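Local coordinates for glycosyl hydrolase (Rhizobium leguminosarum bv. trifolii, PDB 5NDX), which probably hydrolyses O-glycosidic bonds, as a bacterial orthologue of human alpha-L-iduronidase in glycoside hydrolase family 39, at residues R2-E13 against V379-D389; H279-A289 against K363-L372. The protein carries 2 engineered substitutions. All blocks are in the same frame, centred on the assembly; numbering follows the deposited sequence.

Contact 1 (R2-E13 against V379-D389); sequences RERTRINVDASE and VCKVTAEPPLD
Cys380 CB rests 3.9 Å from Val9 CG1. Cys380 lies in strand 379-385, which runs antiparallel to N-terminal strand 4-10 in the beta-sandwich that accompanies the TIM barrel. Lys381 N makes a bent bond to Glu13 O, while its aliphatic chain crosses the Glu13 side chain, with Lys381 CD 3.5 Å from Glu13 OE2. Val382 forms a non-hydrogen-bonded pair with Val9. Its CG2, set anti to the backbone N, lies alongside Ile7 CG2 at 3.7 Å, on the face that packs on Ile397, Pro399 and Leu411. Thr383 and Asn8 exchange two backbone bonds. On the other face, one water donates to Asn8 O, accepts from Asn8 ND2 at 2.7 Å and also bonds Thr383 OG1. Ala384 CB packs against Ile7 CG1, and Glu385 exchanges backbone bonds with Arg6, whose guanidinium is salt-bridged to Glu429. After the cis peptide before Pro386, the carbonyls of both prolines turn to Arg2, also paired with Asp393. Arg2 NH1 donates to Thr5 OG1 and, at 3.2 Å, to Pro386 O from above its carbonyl plane; Arg2 NH2 reaches Pro387 O at 2.7 Å, almost straight at 173°. Leu388 CD1 lies over one guanidinium face, offset toward its rim.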
# COMPACT_ATOMS: atom_id res chain seq x y z
N ARG A 2 5.52 29.77 4.77
CA ARG A 2 5.82 30.37 3.40
C ARG A 2 4.52 30.90 2.72
O ARG A 2 3.44 30.31 2.91
CB ARG A 2 6.59 29.39 2.48
CG ARG A 2 6.11 27.92 2.47
CD ARG A 2 6.75 27.06 1.36
NE ARG A 2 8.15 26.67 1.65
CZ ARG A 2 9.26 26.94 0.93
NH1 ARG A 2 9.28 27.55 -0.29
NH2 ARG A 2 10.42 26.54 1.44
N GLU A 3 4.57 32.02 1.97
CA GLU A 3 3.32 32.50 1.30
C GLU A 3 3.12 32.06 -0.16
O GLU A 3 1.99 31.68 -0.52
CB GLU A 3 3.07 34.01 1.37
CG GLU A 3 1.58 34.29 1.12
CD GLU A 3 1.19 35.71 1.39
OE1 GLU A 3 0.20 35.95 2.16
OE2 GLU A 3 1.91 36.57 0.80
N ARG A 4 4.17 32.18 -0.99
CA ARG A 4 4.11 31.75 -2.38
C ARG A 4 5.44 31.20 -2.80
O ARG A 4 6.43 31.83 -2.59
CB ARG A 4 3.67 32.86 -3.34
CG ARG A 4 3.68 32.38 -4.78
CD ARG A 4 2.91 33.35 -5.60
NE ARG A 4 2.95 33.20 -7.06
CZ ARG A 4 3.79 33.82 -7.89
NH1 ARG A 4 4.81 34.56 -7.48
NH2 ARG A 4 3.60 33.68 -9.18
N THR A 5 5.44 30.06 -3.43
CA THR A 5 6.65 29.47 -3.95
C THR A 5 6.53 29.21 -5.44
O THR A 5 5.53 28.63 -5.87
CB THR A 5 6.99 28.15 -3.23
OG1 THR A 5 7.09 28.39 -1.82
CG2 THR A 5 8.33 27.61 -3.73
N ARG A 6 7.53 29.64 -6.21
CA ARG A 6 7.60 29.31 -7.65
C ARG A 6 8.45 28.06 -7.73
O ARG A 6 9.56 28.03 -7.20
CB ARG A 6 8.15 30.47 -8.55
CG ARG A 6 7.34 31.80 -8.52
CD ARG A 6 7.84 33.03 -9.37
NE ARG A 6 8.01 32.65 -10.78
CZ ARG A 6 7.36 33.12 -11.88
NH1 ARG A 6 6.45 34.12 -11.86
NH2 ARG A 6 7.67 32.58 -13.06
N ILE A 7 7.90 26.98 -8.30
CA ILE A 7 8.63 25.72 -8.46
C ILE A 7 8.75 25.43 -9.96
O ILE A 7 7.75 25.44 -10.66
CB ILE A 7 7.89 24.59 -7.77
CG1 ILE A 7 7.72 24.89 -6.27
CG2 ILE A 7 8.64 23.28 -7.87
CD1 ILE A 7 6.98 23.79 -5.52
N ASN A 8 9.98 25.21 -10.44
CA ASN A 8 10.24 24.81 -11.80
C ASN A 8 10.80 23.41 -11.77
O ASN A 8 11.82 23.13 -11.11
CB ASN A 8 11.23 25.73 -12.57
CG ASN A 8 11.48 25.19 -14.01
OD1 ASN A 8 10.66 25.34 -14.93
ND2 ASN A 8 12.58 24.45 -14.18
N VAL A 9 10.14 22.53 -12.51
CA VAL A 9 10.57 21.17 -12.69
C VAL A 9 11.04 21.03 -14.14
O VAL A 9 10.27 21.29 -15.08
CB VAL A 9 9.42 20.21 -12.46
CG1 VAL A 9 9.81 18.79 -12.78
CG2 VAL A 9 8.96 20.26 -10.99
N ASP A 10 12.28 20.61 -14.31
CA ASP A 10 12.81 20.46 -15.66
C ASP A 10 12.84 19.01 -16.09
O ASP A 10 13.70 18.25 -15.70
CB ASP A 10 14.18 21.12 -15.78
CG ASP A 10 14.74 21.09 -17.24
OD1 ASP A 10 14.15 20.49 -18.20
OD2 ASP A 10 15.79 21.71 -17.39
N ALA A 11 11.87 18.65 -16.90
CA ALA A 11 11.72 17.27 -17.36
C ALA A 11 12.85 16.79 -18.29
O ALA A 11 13.01 15.57 -18.47
CB ALA A 11 10.41 17.12 -18.12
N SER A 12 13.60 17.73 -18.88
CA SER A 12 14.71 17.36 -19.78
C SER A 12 15.96 17.06 -18.97
O SER A 12 16.94 16.64 -19.54
CB SER A 12 14.99 18.47 -20.82
OG SER A 12 15.58 19.61 -20.19
N GLU A 13 15.95 17.30 -17.66
CA GLU A 13 17.12 17.00 -16.90
C GLU A 13 16.96 15.91 -15.81
O GLU A 13 16.48 16.19 -14.69
CB GLU A 13 17.64 18.27 -16.30
CG GLU A 13 18.89 17.99 -15.48
CD GLU A 13 19.98 18.97 -15.76
OE1 GLU A 13 20.28 19.17 -16.99
OE2 GLU A 13 20.50 19.53 -14.76
N VAL A 379 14.07 10.80 -11.40
CA VAL A 379 13.95 12.11 -10.75
C VAL A 379 14.39 13.22 -11.70
O VAL A 379 15.40 13.10 -12.34
CB VAL A 379 14.73 12.15 -9.44
CG1 VAL A 379 14.65 13.52 -8.78
CG2 VAL A 379 14.21 11.07 -8.48
N CYS A 380 13.60 14.27 -11.80
CA CYS A 380 13.94 15.48 -12.59
C CYS A 380 14.48 16.56 -11.70
O CYS A 380 14.15 16.63 -10.52
CB CYS A 380 12.70 16.19 -13.12
SG CYS A 380 11.61 15.21 -14.05
N LYS A 381 15.20 17.48 -12.30
CA LYS A 381 15.73 18.64 -11.60
C LYS A 381 14.58 19.58 -11.21
O LYS A 381 13.66 19.82 -11.98
CB LYS A 381 16.72 19.33 -12.50
CG LYS A 381 17.33 20.65 -12.03
CD LYS A 381 17.87 21.39 -13.28
CE LYS A 381 17.98 22.91 -13.14
NZ LYS A 381 19.14 23.24 -12.25
N VAL A 382 14.66 20.08 -10.01
CA VAL A 382 13.69 21.04 -9.54
C VAL A 382 14.43 22.21 -8.92
O VAL A 382 15.41 22.03 -8.25
CB VAL A 382 12.64 20.39 -8.57
CG1 VAL A 382 13.30 19.50 -7.57
CG2 VAL A 382 11.84 21.45 -7.81
N THR A 383 13.93 23.41 -9.16
CA THR A 383 14.39 24.62 -8.48
C THR A 383 13.16 25.32 -7.93
O THR A 383 12.14 25.41 -8.62
CB THR A 383 15.09 25.56 -9.47
OG1 THR A 383 14.18 25.86 -10.51
CG2 THR A 383 16.31 24.91 -10.13
N ALA A 384 13.25 25.84 -6.73
CA ALA A 384 12.16 26.54 -6.11
C ALA A 384 12.64 27.87 -5.56
O ALA A 384 13.75 27.97 -5.10
CB ALA A 384 11.63 25.71 -4.99
N GLU A 385 11.81 28.89 -5.61
CA GLU A 385 12.11 30.15 -4.99
C GLU A 385 10.90 30.55 -4.17
O GLU A 385 9.82 30.72 -4.75
CB GLU A 385 12.47 31.22 -6.03
CG GLU A 385 12.76 32.64 -5.44
CD GLU A 385 13.81 32.75 -4.27
OE1 GLU A 385 14.90 32.11 -4.31
OE2 GLU A 385 13.57 33.50 -3.27
N PRO A 386 11.04 30.71 -2.85
CA PRO A 386 12.23 30.38 -2.10
C PRO A 386 12.54 28.89 -2.14
O PRO A 386 11.64 28.10 -2.45
CB PRO A 386 11.89 30.77 -0.65
CG PRO A 386 10.66 31.58 -0.75
CD PRO A 386 9.95 31.16 -2.00
N PRO A 387 13.79 28.52 -1.84
CA PRO A 387 14.11 27.10 -1.83
C PRO A 387 13.23 26.31 -0.88
O PRO A 387 12.76 26.82 0.13
CB PRO A 387 15.59 27.06 -1.39
CG PRO A 387 16.14 28.37 -1.93
CD PRO A 387 15.00 29.34 -1.60
N LEU A 388 12.94 25.09 -1.26
CA LEU A 388 12.11 24.21 -0.44
C LEU A 388 12.91 23.84 0.80
O LEU A 388 14.10 23.63 0.71
CB LEU A 388 11.77 22.96 -1.22
CG LEU A 388 10.42 22.81 -1.87
CD1 LEU A 388 9.67 24.08 -2.18
CD2 LEU A 388 10.46 21.81 -3.02
N ASP A 389 12.23 23.73 1.93
CA ASP A 389 12.85 23.26 3.16
C ASP A 389 11.84 22.39 3.91
O ASP A 389 11.25 22.83 4.91
CB ASP A 389 13.26 24.47 4.01
CG ASP A 389 14.15 24.08 5.20
OD1 ASP A 389 14.41 22.89 5.44
OD2 ASP A 389 14.55 24.98 5.90
O HOH W 1 14.46 23.41 -12.57

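Contact 2 (H279-A289 against K363-L372); sequences HGKAYYAGIIA and KPGLTSMELL
Tyr284 meets Gly365 where two neighbouring outer helices of the TIM barrel come together: helix 282-300, after the seventh barrel strand, and helix 364-372, after the eighth. The axes of 282-289 and 364-372 approach to 8.1 Å and are inclined by 46°. Starting at CB, the Tyr284 side chain heads for the second helix, and CG stands anti to the backbone N (chi1 -170°), which brings CD2 and CE2 to the Gly365 backbone, an oblique approach. CD2 meets Gly365 N and CA, and CE2 comes within 3.7 Å of Gly365 CA. Over the ring centre sits Ile288 CD1, one helical turn on; over the opposite face lies His279 CD2, the imidazole holding Tyr284 CE2 at its own edge. The side chain also touches His314 and Arg323. In the plane of the tyrosine, at its rim, is a water that donates to His279 O and accepts from Gly365 N, so two buried backbone groups are satisfied through one molecule.

Pro364 packs against the turn just before the first helix, its CG 3.4 Å from Lys281 O and its CD against Gly280 O. Beside it, Lys363 runs over the His279 carbonyl, with CE 3.4 Å from His279 O, before NZ hydrogen-bonds to Thr324 OG1, Gly319 O and Gln322 O. Along the helices the join is made of small groups: Ala285 CB touches Ser368 CB at 3.6 Å, and Ile445 and Leu519 of the sandwich domain pack onto this seam. Leu372 closes the far end against Ile288 and Ala289. Ser368 OG, turned between its backbone N and carbonyl carbon (chi1 56°), bonds back to Pro364 O at 2.8 Å, in the carbonyl plane, and lies 3.7 Å from Ile288 CD1.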
# COMPACT_ATOMS: atom_id res chain seq x y z
N HIS A 279 -6.41 9.12 10.86
CA HIS A 279 -6.33 8.02 9.90
C HIS A 279 -7.41 8.11 8.82
O HIS A 279 -7.25 7.55 7.72
CB HIS A 279 -6.41 6.68 10.58
CG HIS A 279 -5.16 6.28 11.30
ND1 HIS A 279 -5.09 6.19 12.67
CD2 HIS A 279 -3.93 5.93 10.84
CE1 HIS A 279 -3.88 5.80 13.04
NE2 HIS A 279 -3.15 5.68 11.96
N GLY A 280 -8.50 8.80 9.11
CA GLY A 280 -9.59 8.95 8.14
C GLY A 280 -9.54 10.20 7.32
O GLY A 280 -10.45 10.46 6.51
N LYS A 281 -8.49 10.98 7.50
CA LYS A 281 -8.42 12.31 6.88
C LYS A 281 -7.12 12.59 6.16
O LYS A 281 -6.19 11.81 6.20
CB LYS A 281 -8.73 13.36 7.97
CG LYS A 281 -10.23 13.36 8.28
CD LYS A 281 -10.67 14.30 9.40
CE LYS A 281 -12.21 14.29 9.41
NZ LYS A 281 -12.80 14.80 10.64
N ALA A 282 -7.07 13.74 5.49
CA ALA A 282 -5.95 14.05 4.64
C ALA A 282 -4.62 14.09 5.38
O ALA A 282 -3.59 13.83 4.76
CB ALA A 282 -6.21 15.35 3.90
N TYR A 283 -4.63 14.29 6.70
CA TYR A 283 -3.40 14.25 7.46
C TYR A 283 -2.63 12.98 7.21
O TYR A 283 -1.42 13.01 7.07
CB TYR A 283 -3.65 14.42 8.97
CG TYR A 283 -2.40 14.20 9.81
CD1 TYR A 283 -2.02 12.94 10.20
CD2 TYR A 283 -1.58 15.26 10.15
CE1 TYR A 283 -0.87 12.72 10.94
CE2 TYR A 283 -0.41 15.05 10.86
CZ TYR A 283 -0.08 13.79 11.27
OH TYR A 283 1.06 13.54 11.98
N TYR A 284 -3.34 11.85 7.17
CA TYR A 284 -2.69 10.58 7.00
C TYR A 284 -2.11 10.44 5.57
O TYR A 284 -1.04 9.92 5.43
CB TYR A 284 -3.65 9.44 7.26
CG TYR A 284 -3.06 8.04 7.35
CD1 TYR A 284 -1.76 7.78 7.81
CD2 TYR A 284 -3.87 6.94 7.07
CE1 TYR A 284 -1.30 6.46 7.95
CE2 TYR A 284 -3.40 5.66 7.17
CZ TYR A 284 -2.11 5.40 7.61
OH TYR A 284 -1.71 4.07 7.70
N ALA A 285 -2.81 10.95 4.56
CA ALA A 285 -2.24 10.94 3.22
C ALA A 285 -0.97 11.73 3.18
O ALA A 285 0.02 11.31 2.57
CB ALA A 285 -3.26 11.49 2.23
N GLY A 286 -1.01 12.93 3.80
CA GLY A 286 0.16 13.81 3.84
C GLY A 286 1.34 13.18 4.52
O GLY A 286 2.47 13.17 3.99
N ILE A 287 1.08 12.59 5.67
CA ILE A 287 2.13 12.02 6.49
C ILE A 287 2.77 10.78 5.87
O ILE A 287 3.97 10.59 6.00
CB ILE A 287 1.63 11.77 7.95
CG1 ILE A 287 2.78 11.96 8.93
CG2 ILE A 287 1.13 10.38 8.15
CD1 ILE A 287 3.12 13.44 9.11
N ILE A 288 2.00 9.91 5.23
CA ILE A 288 2.60 8.79 4.45
C ILE A 288 3.56 9.32 3.37
O ILE A 288 4.70 8.83 3.20
CB ILE A 288 1.49 7.95 3.78
CG1 ILE A 288 0.72 7.12 4.85
CG2 ILE A 288 2.04 6.97 2.74
CD1 ILE A 288 -0.62 6.57 4.40
N ALA A 289 3.11 10.34 2.62
CA ALA A 289 3.93 10.90 1.60
C ALA A 289 5.18 11.59 2.18
O ALA A 289 6.29 11.51 1.61
CB ALA A 289 3.13 11.81 0.68
N LYS A 363 -10.30 4.97 2.46
CA LYS A 363 -9.76 6.03 3.31
C LYS A 363 -8.43 6.54 2.73
O LYS A 363 -7.88 5.92 1.80
CB LYS A 363 -9.55 5.46 4.71
CG LYS A 363 -10.84 5.27 5.49
CD LYS A 363 -10.62 4.47 6.77
CE LYS A 363 -9.75 5.20 7.79
NZ LYS A 363 -9.45 4.26 8.88
N PRO A 364 -7.89 7.64 3.32
CA PRO A 364 -6.68 8.26 2.78
C PRO A 364 -5.44 7.44 2.77
O PRO A 364 -4.56 7.72 1.96
CB PRO A 364 -6.51 9.54 3.62
CG PRO A 364 -7.93 9.88 4.00
CD PRO A 364 -8.61 8.56 4.21
N GLY A 365 -5.34 6.42 3.61
CA GLY A 365 -4.21 5.52 3.58
C GLY A 365 -4.05 4.82 2.22
O GLY A 365 -2.93 4.44 1.87
N LEU A 366 -5.17 4.59 1.51
CA LEU A 366 -5.19 3.92 0.22
C LEU A 366 -5.11 4.93 -0.90
O LEU A 366 -4.29 4.76 -1.80
CB LEU A 366 -6.43 3.02 0.00
CG LEU A 366 -6.52 2.23 -1.30
CD1 LEU A 366 -5.22 1.47 -1.54
CD2 LEU A 366 -7.68 1.25 -1.24
N THR A 367 -5.89 6.00 -0.82
CA THR A 367 -5.91 7.00 -1.87
C THR A 367 -4.58 7.68 -2.02
O THR A 367 -4.15 7.99 -3.14
CB THR A 367 -7.05 7.99 -1.72
OG1 THR A 367 -6.94 8.65 -0.45
CG2 THR A 367 -8.38 7.29 -1.83
N SER A 368 -3.89 7.89 -0.92
CA SER A 368 -2.57 8.47 -1.01
C SER A 368 -1.65 7.55 -1.87
O SER A 368 -0.87 8.05 -2.67
CB SER A 368 -1.92 8.70 0.36
OG SER A 368 -1.89 7.47 1.05
N MET A 369 -1.75 6.24 -1.64
CA MET A 369 -0.98 5.26 -2.42
C MET A 369 -1.39 5.16 -3.88
O MET A 369 -0.52 4.92 -4.74
CB MET A 369 -0.99 3.90 -1.72
CG MET A 369 -0.28 3.99 -0.37
SD MET A 369 -0.31 2.42 0.46
CE MET A 369 1.30 1.78 0.05
N GLU A 370 -2.66 5.40 -4.17
CA GLU A 370 -3.12 5.55 -5.55
C GLU A 370 -2.41 6.69 -6.29
O GLU A 370 -2.00 6.51 -7.43
CB GLU A 370 -4.63 5.77 -5.65
CG GLU A 370 -5.45 4.54 -5.28
CD GLU A 370 -6.98 4.69 -5.50
OE1 GLU A 370 -7.51 4.56 -6.64
OE2 GLU A 370 -7.67 4.92 -4.51
N LEU A 371 -2.30 7.85 -5.64
CA LEU A 371 -1.60 8.96 -6.20
C LEU A 371 -0.13 8.68 -6.37
O LEU A 371 0.44 8.94 -7.42
CB LEU A 371 -1.81 10.26 -5.40
CG LEU A 371 -3.01 11.11 -5.81
CD1 LEU A 371 -4.30 10.36 -5.72
CD2 LEU A 371 -3.15 12.33 -4.92
N LEU A 372 0.50 8.20 -5.31
CA LEU A 372 1.94 7.92 -5.34
C LEU A 372 2.31 6.82 -6.40
O LEU A 372 3.43 6.83 -6.95
CB LEU A 372 2.44 7.51 -3.95
CG LEU A 372 2.38 8.57 -2.86
CD1 LEU A 372 2.53 7.96 -1.48
CD2 LEU A 372 3.49 9.56 -3.06
O HOH W 2 -6.56 5.37 5.99

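Overall arrangement
Contact 1 belongs to the beta-sandwich and contact 2 to the TIM barrel, and they are close in sequence: only a short connection separates helix 364-372 from strand 378-385. Their centres are 23 Å apart and their nearest atoms about 12 Å, so they do not touch. The sandwich sheet that holds both strands of contact 1 also includes strands 436-445 and 518-526, which pack on the helices of contact 2, linking the two through one sheet. Neither contact forms the ligand pockets: the Val379 side chain is about 13 Å from a bound methylumbelliferyl glycoside, and that of His279 about 9 Å from one.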